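PDB 6F74: alcohol oxidase from Myceliophthora thermophila, which binds FAD and, as a VAO-type flavoprotein oxidase, probably uses it to oxidise substrates at the expense of molecular oxygen. Local coordinates for residues T312-A317 with P391-L396; A319-T324 with K402-S407; A333-H338 with K450-I455; A350-W355 with G374-G379. All coordinates share one frame; numbering follows the deposited sequence.

Contact 1 of 4, residues T312-A317 with P391-L396; sequences TAHRLA and PLMNAL
Leu316 and Met393, the two residues that bury most surface here, reach toward each other tip to tip across the join between strand 312-317 and helix 391-396. The apolar contacts centre on one branch of Leu316: its CD2 lies 3.9 Å from Met393 CE, 4.0 Å from Leu392 CD2 and 4.0 Å from Leu396 CD1, so a single methyl is received among three helix side chains. With CG of Leu316 anti to the backbone N (chi1 178°), the isobutyl group stands out from the strand, and its fork offers CD1 to the sulfur of Met393. Replacing it with an alanine would probably open a gap beneath the helix and leave the ends of Leu392, Met393 and Leu396 without their common partner.

The second kind of interaction is Met-aromatic. Met393 SD sits 4.7 Å from the centroid of the His314 ring and 75° off its normal, hence at the edge, where CE also comes within 3.8 Å of His314 CE1. Bends at chi2 and chi3 let the flexible thioether turn back to meet both imidazole and leucine. The histidine is suited to this double role, because its NE2 is hydrogen-bonded to Ser407 OG while CE1, between its two nitrogens, meets the methionine; Phe409 stacks on the ring.

No hydrogen bond joins the two segments, whose axes approach only to 12.0 Å at an angle of 21°, so long side chains must span the distance. This is a two-layer alpha+beta arrangement, helices covering one face of an antiparallel sheet.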
loop_
_atom_site.group_PDB
_atom_site.type_symbol
_atom_site.label_atom_id
_atom_site.label_comp_id
_atom_site.label_asym_id
_atom_site.label_seq_id
_atom_site.Cartn_x
_atom_site.Cartn_y
_atom_site.Cartn_z
ATOM N N THR A 312 18.537 8.416 15.513
ATOM C CA THR A 312 19.639 8.703 14.600
ATOM C C THR A 312 19.383 8.011 13.278
ATOM O O THR A 312 19.067 6.836 13.251
ATOM C CB THR A 312 20.990 8.258 15.182
ATOM O OG1 THR A 312 21.173 8.882 16.453
ATOM C CG2 THR A 312 22.143 8.698 14.286
ATOM N N ALA A 313 19.554 8.757 12.195
ATOM C CA ALA A 313 19.429 8.236 10.850
ATOM C C ALA A 313 20.803 7.978 10.252
ATOM O O ALA A 313 21.740 8.721 10.515
ATOM C CB ALA A 313 18.664 9.233 9.987
ATOM N N HIS A 314 20.889 6.935 9.438
ATOM C CA HIS A 314 22.104 6.549 8.745
ATOM C C HIS A 314 21.876 6.637 7.253
ATOM O O HIS A 314 21.046 5.923 6.731
ATOM C CB HIS A 314 22.460 5.098 9.088
ATOM C CG HIS A 314 23.683 4.591 8.392
ATOM N ND1 HIS A 314 23.705 3.403 7.704
ATOM C CD2 HIS A 314 24.940 5.095 8.314
ATOM C CE1 HIS A 314 24.921 3.206 7.215
ATOM N NE2 HIS A 314 25.686 4.222 7.568
ATOM N N ARG A 315 22.600 7.516 6.581
ATOM C CA ARG A 315 22.513 7.622 5.130
ATOM C C ARG A 315 23.697 6.915 4.484
ATOM O O ARG A 315 24.838 7.286 4.714
ATOM C CB ARG A 315 22.405 9.089 4.711
ATOM C CG ARG A 315 21.053 9.728 5.106
ATOM C CD ARG A 315 19.915 9.352 4.136
ATOM N NE ARG A 315 18.709 10.188 4.371
ATOM C CZ ARG A 315 18.324 11.237 3.615
ATOM N NH1 ARG A 315 19.004 11.641 2.518
ATOM N NH2 ARG A 315 17.200 11.901 3.911
ATOM N N LEU A 316 23.426 5.901 3.680
ATOM C CA LEU A 316 24.492 5.122 3.039
ATOM C C LEU A 316 24.329 5.211 1.546
ATOM O O LEU A 316 23.228 5.099 1.065
ATOM C CB LEU A 316 24.427 3.638 3.443
ATOM C CG LEU A 316 25.461 2.670 2.806
ATOM C CD1 LEU A 316 26.869 2.931 3.332
ATOM C CD2 LEU A 316 25.068 1.232 3.084
ATOM N N ALA A 317 25.422 5.360 0.822
ATOM C CA ALA A 317 25.387 5.351 -0.619
ATOM C C ALA A 317 26.605 4.625 -1.160
ATOM O O ALA A 317 27.722 4.802 -0.663
ATOM C CB ALA A 317 25.325 6.764 -1.167
ATOM N N PRO A 391 27.893 -4.081 11.828
ATOM C CA PRO A 391 28.028 -5.327 11.076
ATOM C C PRO A 391 28.003 -5.112 9.552
ATOM O O PRO A 391 28.771 -5.759 8.835
ATOM C CB PRO A 391 26.829 -6.156 11.551
ATOM C CG PRO A 391 26.534 -5.620 12.916
ATOM C CD PRO A 391 26.741 -4.148 12.746
ATOM N N LEU A 392 27.177 -4.171 9.097
ATOM C CA LEU A 392 27.148 -3.772 7.680
ATOM C C LEU A 392 28.380 -2.997 7.212
ATOM O O LEU A 392 28.947 -3.343 6.184
ATOM C CB LEU A 392 25.889 -2.948 7.345
ATOM C CG LEU A 392 25.764 -2.518 5.868
ATOM C CD1 LEU A 392 25.857 -3.654 4.869
ATOM C CD2 LEU A 392 24.465 -1.756 5.713
ATOM N N MET A 393 28.784 -1.958 7.927
ATOM C CA MET A 393 29.976 -1.163 7.488
ATOM C C MET A 393 31.261 -1.963 7.507
ATOM O O MET A 393 32.104 -1.832 6.607
ATOM C CB MET A 393 30.114 0.123 8.316
ATOM C CG MET A 393 28.861 0.993 8.307
ATOM S SD MET A 393 28.300 1.461 6.654
ATOM C CE MET A 393 27.152 0.239 6.224
ATOM N N ASN A 394 31.374 -2.850 8.493
ATOM C CA ASN A 394 32.499 -3.765 8.560
ATOM C C ASN A 394 32.510 -4.696 7.348
ATOM O O ASN A 394 33.583 -4.942 6.783
ATOM C CB ASN A 394 32.476 -4.590 9.849
ATOM C CG ASN A 394 32.687 -3.745 11.106
ATOM O OD1 ASN A 394 33.182 -2.613 11.063
ATOM N ND2 ASN A 394 32.359 -4.324 12.251
ATOM N N ALA A 395 31.352 -5.207 6.949
ATOM C CA ALA A 395 31.293 -6.119 5.807
ATOM C C ALA A 395 31.599 -5.387 4.520
ATOM O O ALA A 395 32.163 -5.975 3.602
ATOM C CB ALA A 395 29.958 -6.832 5.721
ATOM N N LEU A 396 31.242 -4.108 4.461
ATOM C CA LEU A 396 31.561 -3.251 3.309
ATOM C C LEU A 396 32.985 -2.766 3.174
ATOM O O LEU A 396 33.334 -2.344 2.097
ATOM C CB LEU A 396 30.632 -2.033 3.275
ATOM C CG LEU A 396 29.186 -2.394 2.914
ATOM C CD1 LEU A 396 28.292 -1.178 3.129
ATOM C CD2 LEU A 396 29.063 -2.945 1.487
#

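Contact 2 of 4, residues A319-T324 with K402-S407; sequences APRNET and KLVITS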
loop_
_atom_site.group_PDB
_atom_site.type_symbol
_atom_site.label_atom_id
_atom_site.label_comp_id
_atom_site.label_asym_id
_atom_site.label_seq_id
_atom_site.Cartn_x
_atom_site.Cartn_y
_atom_site.Cartn_z
ATOM N N ALA A 319 28.411 3.289 -4.898
ATOM C CA ALA A 319 28.477 3.350 -6.341
ATOM C C ALA A 319 29.721 2.666 -6.854
ATOM O O ALA A 319 30.727 2.654 -6.142
ATOM C CB ALA A 319 28.511 4.803 -6.799
ATOM N N PRO A 320 29.675 2.143 -8.104
ATOM C CA PRO A 320 30.838 1.564 -8.739
ATOM C C PRO A 320 31.921 2.574 -8.978
ATOM O O PRO A 320 31.625 3.699 -9.330
ATOM C CB PRO A 320 30.319 1.066 -10.097
ATOM C CG PRO A 320 29.047 1.726 -10.336
ATOM C CD PRO A 320 28.483 2.023 -8.957
ATOM N N ARG A 321 33.160 2.187 -8.749
ATOM C CA ARG A 321 34.286 2.938 -9.294
ATOM C C ARG A 321 34.344 2.717 -10.775
ATOM O O ARG A 321 34.745 3.595 -11.497
ATOM C CB ARG A 321 35.621 2.503 -8.671
ATOM C CG ARG A 321 35.732 2.873 -7.213
ATOM C CD ARG A 321 37.172 2.800 -6.733
ATOM N NE ARG A 321 37.129 2.909 -5.279
ATOM C CZ ARG A 321 37.199 4.039 -4.570
ATOM N NH1 ARG A 321 37.366 5.229 -5.165
ATOM N NH2 ARG A 321 37.122 3.984 -3.242
ATOM N N ASN A 322 34.005 1.506 -11.222
ATOM C CA ASN A 322 34.144 1.037 -12.612
ATOM C C ASN A 322 32.766 0.582 -13.079
ATOM O O ASN A 322 32.325 -0.536 -12.827
ATOM C CB ASN A 322 35.161 -0.088 -12.546
ATOM C CG ASN A 322 35.419 -0.823 -13.864
ATOM O OD1 ASN A 322 35.721 -0.216 -14.890
ATOM N ND2 ASN A 322 35.419 -2.163 -13.794
ATOM N N GLU A 323 32.049 1.488 -13.715
ATOM C CA GLU A 323 30.689 1.230 -14.069
ATOM C C GLU A 323 30.675 0.393 -15.375
ATOM O O GLU A 323 31.366 0.723 -16.324
ATOM C CB GLU A 323 29.866 2.500 -14.231
ATOM C CG GLU A 323 28.432 2.197 -13.957
ATOM C CD GLU A 323 27.493 3.393 -13.969
ATOM O OE1 GLU A 323 27.901 4.558 -14.179
ATOM O OE2 GLU A 323 26.325 3.098 -13.785
ATOM N N THR A 324 29.908 -0.699 -15.372
ATOM C CA THR A 324 29.730 -1.586 -16.501
ATOM C C THR A 324 28.255 -2.028 -16.479
ATOM O O THR A 324 27.540 -1.858 -15.452
ATOM C CB THR A 324 30.622 -2.842 -16.434
ATOM O OG1 THR A 324 30.319 -3.601 -15.256
ATOM C CG2 THR A 324 32.074 -2.489 -16.380
ATOM N N LYS A 402 36.929 -1.209 -4.617
ATOM C CA LYS A 402 36.082 -1.526 -5.760
ATOM C C LYS A 402 34.893 -0.567 -5.942
ATOM O O LYS A 402 34.430 -0.361 -7.063
ATOM C CB LYS A 402 35.591 -2.978 -5.608
ATOM C CG LYS A 402 36.734 -3.982 -5.379
ATOM C CD LYS A 402 36.332 -5.454 -5.483
ATOM C CE LYS A 402 37.445 -6.347 -6.064
ATOM N NZ LYS A 402 38.778 -6.311 -5.347
ATOM N N LEU A 403 34.437 0.044 -4.845
ATOM C CA LEU A 403 33.269 0.918 -4.827
ATOM C C LEU A 403 33.532 2.203 -4.060
ATOM O O LEU A 403 34.360 2.228 -3.152
ATOM C CB LEU A 403 32.094 0.196 -4.186
ATOM C CG LEU A 403 31.744 -1.190 -4.731
ATOM C CD1 LEU A 403 30.712 -1.897 -3.922
ATOM C CD2 LEU A 403 31.224 -1.100 -6.164
ATOM N N VAL A 404 32.844 3.277 -4.448
ATOM C CA VAL A 404 32.805 4.515 -3.670
ATOM C C VAL A 404 31.644 4.435 -2.677
ATOM O O VAL A 404 30.489 4.273 -3.076
ATOM C CB VAL A 404 32.613 5.741 -4.572
ATOM C CG1 VAL A 404 32.613 7.029 -3.742
ATOM C CG2 VAL A 404 33.690 5.779 -5.676
ATOM N N ILE A 405 31.941 4.547 -1.395
ATOM C CA ILE A 405 30.969 4.335 -0.323
ATOM C C ILE A 405 30.968 5.538 0.616
ATOM O O ILE A 405 32.009 5.932 1.091
ATOM C CB ILE A 405 31.304 3.069 0.493
ATOM C CG1 ILE A 405 31.105 1.828 -0.368
ATOM C CG2 ILE A 405 30.416 2.950 1.738
ATOM C CD1 ILE A 405 31.733 0.571 0.195
ATOM N N THR A 406 29.791 6.082 0.889
ATOM C CA THR A 406 29.648 7.222 1.764
ATOM C C THR A 406 28.638 6.871 2.820
ATOM O O THR A 406 27.672 6.146 2.568
ATOM C CB THR A 406 29.192 8.501 1.035
ATOM O OG1 THR A 406 28.036 8.230 0.253
ATOM C CG2 THR A 406 30.284 9.014 0.137
ATOM N N SER A 407 28.862 7.414 4.004
ATOM C CA SER A 407 28.154 6.977 5.184
ATOM C C SER A 407 28.083 8.137 6.124
ATOM O O SER A 407 29.124 8.605 6.567
ATOM C CB SER A 407 28.931 5.820 5.840
ATOM O OG SER A 407 28.251 5.357 6.967
#
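An antiparallel beta ladder ends here, where strand 311-320 runs out into a loop beside the start of strand 403-412, an outermost strand of its seven-stranded sheet. Ala319 and Val404 form a hydrogen-bonded pair: Ala319 N donates a hydrogen bond to Val404 O at 2.9 Å, in the carbonyl plane, and Val404 N returns the bond to Ala319 O at 2.8 Å, nearly along the C=O axis. Pro320 and Leu403 follow as a non-hydrogen-bonded pair. Proline is tolerated there because its nitrogen is not asked for a bond across this pair; Leu403 CD2 lies 3.7 Å from Pro320 CA. One residue further, the weak bond from Arg321 N to Lys402 O, 3.3 Å long, marks the fraying of the ladder.

Arg321 then continues the contact with its side chain. Extended from CG to NE, it runs past the carbonyl of Lys402 and crosses Val404 at about a right angle. Val404 CG2 lies over one face of the guanidinium, toward its rim, 3.8 Å from NH1. The polar end is held by the backbone, since NH2 donates to Glu400 O in the chain just before Lys402. Beneath, Leu403 turns toward helix 328-346 and meets Ala333, whereas Val404 shares the other face of the sheet with Ala319.

The chemistry is thus graded: two sound backbone bonds fix the strands, and beyond them a long arginine lays its flat, charged group over a valine methyl, keeping its N-H groups available for carbonyl oxygens and solvent while its aliphatic part covers the strand end.

Contact 3 of 4, residues A333-H338 with K450-I455; sequences AIAVLH and KVREAI
Ile455 sets its terminal methyl over the centre of one face of the His338 imidazole, in a CH-pi contact close to the ring normal: CD1 stands 3.9 Å from the ring centroid and only 10° off that normal. The ring is held in this pose by its own helix. His338 ND1 donates to Ile334 O at 2.8 Å, from above the carbonyl plane, while the backbone N of His338 reaches the same oxygen from the opposite face, so two N-H groups of one residue grip one carbonyl. Carrying CG beside the backbone N, with chi1 at -82°, brings ND1 back over the preceding turn. A leucine in its place would probably lose both the second bond to Ile334 O and the flat surface on which the Ile455 methyl rests.

Ile455 CD1 also meets Ile334 CG2, the two side chains crossing at about a right angle. Ala335, small enough for a close approach, faces Val451, Arg452 and Ile455. Its CB points at the other helix and touches Arg452 CD at 3.8 Å, with Val451 CG1 and Ile455 CG1 close by, and Val451 CG1 comes within 3.6 Å of Ala335 O. The small side chain suits a crossing where the CA atoms of Ala335 and Arg452 are 5.2 Å apart. Bent at chi2, Arg452 packs its methylene chain on Ala335 and sends its charge to Asp332 and Glu456.

The helix axes approach to 8.8 Å at 122°. Met500 of strand 498-503 touches both His338 and Ile455, and helix 328-346 in turn packs against helix 382-396 through Leu337 and Leu392.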
loop_
_atom_site.group_PDB
_atom_site.type_symbol
_atom_site.label_atom_id
_atom_site.label_comp_id
_atom_site.label_asym_id
_atom_site.label_seq_id
_atom_site.Cartn_x
_atom_site.Cartn_y
_atom_site.Cartn_z
ATOM N N ALA A 333 28.318 -6.427 -3.498
ATOM C CA ALA A 333 28.191 -5.678 -2.255
ATOM C C ALA A 333 26.739 -5.590 -1.803
ATOM O O ALA A 333 26.476 -5.629 -0.622
ATOM C CB ALA A 333 28.781 -4.287 -2.422
ATOM N N ILE A 334 25.805 -5.491 -2.750
ATOM C CA ILE A 334 24.368 -5.465 -2.447
ATOM C C ILE A 334 23.918 -6.822 -1.893
ATOM O O ILE A 334 23.132 -6.889 -0.928
ATOM C CB ILE A 334 23.544 -5.029 -3.681
ATOM C CG1 ILE A 334 23.821 -3.540 -3.922
ATOM C CG2 ILE A 334 22.052 -5.259 -3.460
ATOM C CD1 ILE A 334 23.214 -2.947 -5.168
ATOM N N ALA A 335 24.440 -7.890 -2.476
ATOM C CA ALA A 335 24.217 -9.218 -1.941
ATOM C C ALA A 335 24.727 -9.318 -0.493
ATOM O O ALA A 335 23.991 -9.762 0.366
ATOM C CB ALA A 335 24.869 -10.269 -2.819
ATOM N N VAL A 336 25.963 -8.876 -0.244
ATOM C CA VAL A 336 26.542 -8.877 1.107
ATOM C C VAL A 336 25.680 -8.069 2.069
ATOM O O VAL A 336 25.421 -8.497 3.175
ATOM C CB VAL A 336 27.997 -8.307 1.126
ATOM C CG1 VAL A 336 28.475 -8.012 2.548
ATOM C CG2 VAL A 336 28.963 -9.278 0.464
ATOM N N LEU A 337 25.259 -6.888 1.629
ATOM C CA LEU A 337 24.446 -5.992 2.425
ATOM C C LEU A 337 23.139 -6.665 2.830
ATOM O O LEU A 337 22.706 -6.547 3.982
ATOM C CB LEU A 337 24.154 -4.692 1.650
ATOM C CG LEU A 337 23.177 -3.684 2.272
ATOM C CD1 LEU A 337 23.552 -2.253 1.900
ATOM C CD2 LEU A 337 21.714 -3.924 1.870
ATOM N N HIS A 338 22.497 -7.332 1.873
ATOM C CA HIS A 338 21.288 -8.088 2.173
ATOM C C HIS A 338 21.539 -9.113 3.292
ATOM O O HIS A 338 20.714 -9.257 4.186
ATOM C CB HIS A 338 20.694 -8.766 0.925
ATOM C CG HIS A 338 19.846 -7.855 0.087
ATOM N ND1 HIS A 338 20.351 -6.768 -0.588
ATOM C CD2 HIS A 338 18.528 -7.899 -0.211
ATOM C CE1 HIS A 338 19.377 -6.162 -1.237
ATOM N NE2 HIS A 338 18.257 -6.826 -1.022
ATOM N N LYS A 450 23.514 -18.141 -3.163
ATOM C CA LYS A 450 22.063 -18.094 -3.406
ATOM C C LYS A 450 21.508 -16.671 -3.425
ATOM O O LYS A 450 20.614 -16.343 -4.217
ATOM C CB LYS A 450 21.311 -18.936 -2.378
ATOM C CG LYS A 450 21.556 -20.410 -2.538
ATOM C CD LYS A 450 20.802 -21.234 -1.538
ATOM C CE LYS A 450 21.249 -22.683 -1.644
ATOM N NZ LYS A 450 20.511 -23.493 -0.660
ATOM N N VAL A 451 22.055 -15.841 -2.552
ATOM C CA VAL A 451 21.637 -14.458 -2.442
ATOM C C VAL A 451 22.097 -13.727 -3.680
ATOM O O VAL A 451 21.302 -13.081 -4.350
ATOM C CB VAL A 451 22.209 -13.811 -1.169
ATOM C CG1 VAL A 451 21.917 -12.333 -1.097
ATOM C CG2 VAL A 451 21.645 -14.512 0.056
ATOM N N ARG A 452 23.381 -13.842 -3.985
ATOM C CA ARG A 452 23.962 -13.232 -5.184
ATOM C C ARG A 452 23.204 -13.585 -6.471
ATOM O O ARG A 452 22.953 -12.693 -7.305
ATOM C CB ARG A 452 25.434 -13.588 -5.314
ATOM C CG ARG A 452 26.213 -12.820 -6.376
ATOM C CD ARG A 452 26.072 -11.301 -6.241
ATOM N NE ARG A 452 26.850 -10.604 -7.263
ATOM C CZ ARG A 452 26.498 -10.445 -8.543
ATOM N NH1 ARG A 452 25.345 -10.934 -9.025
ATOM N NH2 ARG A 452 27.320 -9.782 -9.349
ATOM N N GLU A 453 22.794 -14.842 -6.592
ATOM C CA GLU A 453 21.981 -15.285 -7.718
ATOM C C GLU A 453 20.581 -14.603 -7.759
ATOM O O GLU A 453 20.074 -14.223 -8.827
ATOM C CB GLU A 453 21.811 -16.814 -7.651
ATOM C CG GLU A 453 21.221 -17.380 -8.944
ATOM C CD GLU A 453 20.407 -18.641 -8.819
ATOM O OE1 GLU A 453 19.638 -18.830 -7.814
ATOM O OE2 GLU A 453 20.602 -19.410 -9.797
ATOM N N ALA A 454 19.955 -14.446 -6.599
ATOM C CA ALA A 454 18.692 -13.714 -6.508
ATOM C C ALA A 454 18.855 -12.244 -6.925
ATOM O O ALA A 454 18.078 -11.729 -7.736
ATOM C CB ALA A 454 18.136 -13.792 -5.097
ATOM N N ILE A 455 19.866 -11.599 -6.367
ATOM C CA ILE A 455 20.239 -10.228 -6.733
ATOM C C ILE A 455 20.502 -10.100 -8.240
ATOM O O ILE A 455 20.018 -9.153 -8.849
ATOM C CB ILE A 455 21.456 -9.737 -5.918
ATOM C CG1 ILE A 455 21.119 -9.614 -4.413
ATOM C CG2 ILE A 455 22.006 -8.427 -6.436
ATOM C CD1 ILE A 455 19.942 -8.720 -4.055
#

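Contact 4 of 4, residues A350-W355 with G374-G379; sequences AGYGFW and GFWTIG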
loop_
_atom_site.group_PDB
_atom_site.type_symbol
_atom_site.label_atom_id
_atom_site.label_comp_id
_atom_site.label_asym_id
_atom_site.label_seq_id
_atom_site.Cartn_x
_atom_site.Cartn_y
_atom_site.Cartn_z
ATOM N N ALA A 350 15.966 0.066 11.284
ATOM C CA ALA A 350 14.859 -0.016 10.338
ATOM C C ALA A 350 15.025 1.041 9.252
ATOM O O ALA A 350 15.817 1.989 9.394
ATOM C CB ALA A 350 13.528 0.156 11.056
ATOM N N GLY A 351 14.246 0.888 8.179
ATOM C CA GLY A 351 14.168 1.914 7.130
ATOM C C GLY A 351 14.133 1.349 5.733
ATOM O O GLY A 351 13.726 0.200 5.520
ATOM N N TYR A 352 14.537 2.168 4.769
ATOM C CA TYR A 352 14.354 1.798 3.381
ATOM C C TYR A 352 15.597 2.007 2.564
ATOM O O TYR A 352 16.267 3.044 2.685
ATOM C CB TYR A 352 13.187 2.582 2.761
ATOM C CG TYR A 352 11.913 2.451 3.559
ATOM C CD1 TYR A 352 11.614 3.348 4.617
ATOM C CD2 TYR A 352 11.011 1.456 3.280
ATOM C CE1 TYR A 352 10.450 3.224 5.344
ATOM C CE2 TYR A 352 9.831 1.329 4.008
ATOM C CZ TYR A 352 9.561 2.221 5.035
ATOM O OH TYR A 352 8.401 2.107 5.740
ATOM N N GLY A 353 15.856 1.027 1.697
ATOM C CA GLY A 353 16.987 1.042 0.769
ATOM C C GLY A 353 16.521 0.854 -0.654
ATOM O O GLY A 353 15.506 0.186 -0.896
ATOM N N PHE A 354 17.280 1.446 -1.580
ATOM C CA PHE A 354 16.891 1.588 -2.975
ATOM C C PHE A 354 18.116 1.329 -3.821
ATOM O O PHE A 354 19.169 1.839 -3.501
ATOM C CB PHE A 354 16.419 3.031 -3.259
ATOM C CG PHE A 354 15.210 3.442 -2.477
ATOM C CD1 PHE A 354 15.337 3.925 -1.170
ATOM C CD2 PHE A 354 13.940 3.344 -3.024
ATOM C CE1 PHE A 354 14.212 4.305 -0.429
ATOM C CE2 PHE A 354 12.817 3.732 -2.283
ATOM C CZ PHE A 354 12.955 4.215 -0.982
ATOM N N TRP A 355 17.981 0.595 -4.913
ATOM C CA TRP A 355 19.140 0.315 -5.738
ATOM C C TRP A 355 18.770 -0.024 -7.171
ATOM O O TRP A 355 17.633 -0.449 -7.460
ATOM C CB TRP A 355 20.020 -0.787 -5.113
ATOM C CG TRP A 355 19.408 -2.194 -5.004
ATOM C CD1 TRP A 355 18.718 -2.695 -3.965
ATOM C CD2 TRP A 355 19.514 -3.263 -5.966
ATOM N NE1 TRP A 355 18.339 -4.002 -4.212
ATOM C CE2 TRP A 355 18.833 -4.377 -5.432
ATOM C CE3 TRP A 355 20.111 -3.377 -7.226
ATOM C CZ2 TRP A 355 18.709 -5.581 -6.124
ATOM C CZ3 TRP A 355 19.991 -4.584 -7.915
ATOM C CH2 TRP A 355 19.299 -5.667 -7.364
ATOM N N GLY A 374 18.144 5.130 3.595
ATOM C CA GLY A 374 17.865 5.885 4.809
ATOM C C GLY A 374 17.395 4.877 5.858
ATOM O O GLY A 374 16.247 4.384 5.794
ATOM N N PHE A 375 18.311 4.518 6.759
ATOM C CA PHE A 375 18.034 3.649 7.878
ATOM C C PHE A 375 18.097 4.482 9.155
ATOM O O PHE A 375 18.563 5.635 9.152
ATOM C CB PHE A 375 19.046 2.489 7.989
ATOM C CG PHE A 375 18.883 1.367 6.965
ATOM C CD1 PHE A 375 17.858 1.344 5.995
ATOM C CD2 PHE A 375 19.782 0.296 6.991
ATOM C CE1 PHE A 375 17.752 0.302 5.103
ATOM C CE2 PHE A 375 19.677 -0.758 6.087
ATOM C CZ PHE A 375 18.651 -0.749 5.136
ATOM N N TRP A 376 17.648 3.883 10.250
ATOM C CA TRP A 376 17.605 4.589 11.529
ATOM C C TRP A 376 17.467 3.669 12.711
ATOM O O TRP A 376 16.972 2.543 12.587
ATOM C CB TRP A 376 16.462 5.591 11.537
ATOM C CG TRP A 376 15.183 5.101 10.864
ATOM C CD1 TRP A 376 14.260 4.240 11.373
ATOM C CD2 TRP A 376 14.707 5.486 9.580
ATOM N NE1 TRP A 376 13.242 4.043 10.475
ATOM C CE2 TRP A 376 13.483 4.808 9.369
ATOM C CE3 TRP A 376 15.195 6.335 8.580
ATOM C CZ2 TRP A 376 12.746 4.951 8.191
ATOM C CZ3 TRP A 376 14.468 6.483 7.427
ATOM C CH2 TRP A 376 13.243 5.795 7.238
ATOM N N THR A 377 17.940 4.169 13.848
ATOM C CA THR A 377 17.756 3.545 15.134
ATOM C C THR A 377 16.929 4.486 16.016
ATOM O O THR A 377 17.480 5.416 16.639
ATOM C CB THR A 377 19.109 3.302 15.843
ATOM O OG1 THR A 377 19.880 4.518 15.854
ATOM C CG2 THR A 377 19.890 2.209 15.135
ATOM N N ILE A 378 15.634 4.224 16.078
ATOM C CA ILE A 378 14.748 4.969 16.977
ATOM C C ILE A 378 15.111 4.697 18.419
ATOM O O ILE A 378 15.210 3.538 18.808
ATOM C CB ILE A 378 13.257 4.599 16.734
ATOM C CG1 ILE A 378 12.833 5.252 15.404
ATOM C CG2 ILE A 378 12.354 5.136 17.835
ATOM C CD1 ILE A 378 11.571 4.657 14.777
ATOM N N GLY A 379 15.312 5.747 19.203
ATOM C CA GLY A 379 15.648 5.602 20.613
ATOM C C GLY A 379 17.130 5.570 20.947
ATOM O O GLY A 379 17.475 5.438 22.112
#
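Ala350 O is the acceptor of the shortest bond here, 2.8 Å from Trp376 N, and it also receives a CA-H...O contact from Phe375 CA. In return Ala350 N donates to Trp376 O at 3.0 Å. A second hydrogen-bonded pair, Tyr352 with Gly374, is closed by two further bonds of the same length, and between the pairs Gly351 faces Phe375 at a CA to CA distance of 4.3 Å.

That closeness explains the glycine: its backbone angles (phi 139°) and the nearness of Gly374 O and Phe375 CA leave no place for a beta carbon. Trp376 CG takes the crowded position between backbone N and carbonyl carbon (chi1 39°), folding the indole across the neighbouring strand, with Ala350 O and Gly351 CA over one face; Gly351 CA makes a CH-pi contact 3.9 Å from the centroid of the six-membered ring. Trp376 CH2 meets the edge of the Tyr352 ring, 3.9 Å from CD1, while NE1 is bonded to Pro248 O. On the other side of the sheet Phe375 sets CD1 and CE1 against the backbone of Gly351 and Tyr352.

Tyr352 OH is hydrogen-bonded to ND1 of the FAD-binding His246, and the Tyr352 side chain lies about 5 Å from the bound FAD. The antiparallel pair is consistent with the large antiparallel sheet of the substrate domain in VAO-type enzymes, here bordering the FAD site.

Contacts 1, 2 and 4 share one antiparallel sheet, in which strand 311-320 lies between strands 403-412 and 370-378. Contact 4 meets contact 1 through the bond from His314 N to Phe375 O, 2.7 Å, and their centres are 10 Å apart. Contact 2 continues the same strand beyond contact 1, their centres 14 Å apart. Contact 3 adds the helices on one side: Ala395 CB lies 3.7 Å from Val336 CG1, Leu316 CD2 is 4.0 Å from Leu337 CD1, and Trp355 packs on Ile334 and His338. Contacts 1, 2 and 3 lie away from the annotated sites, whereas contact 4, through Tyr352 and His246, approaches FAD on the sheet's other face.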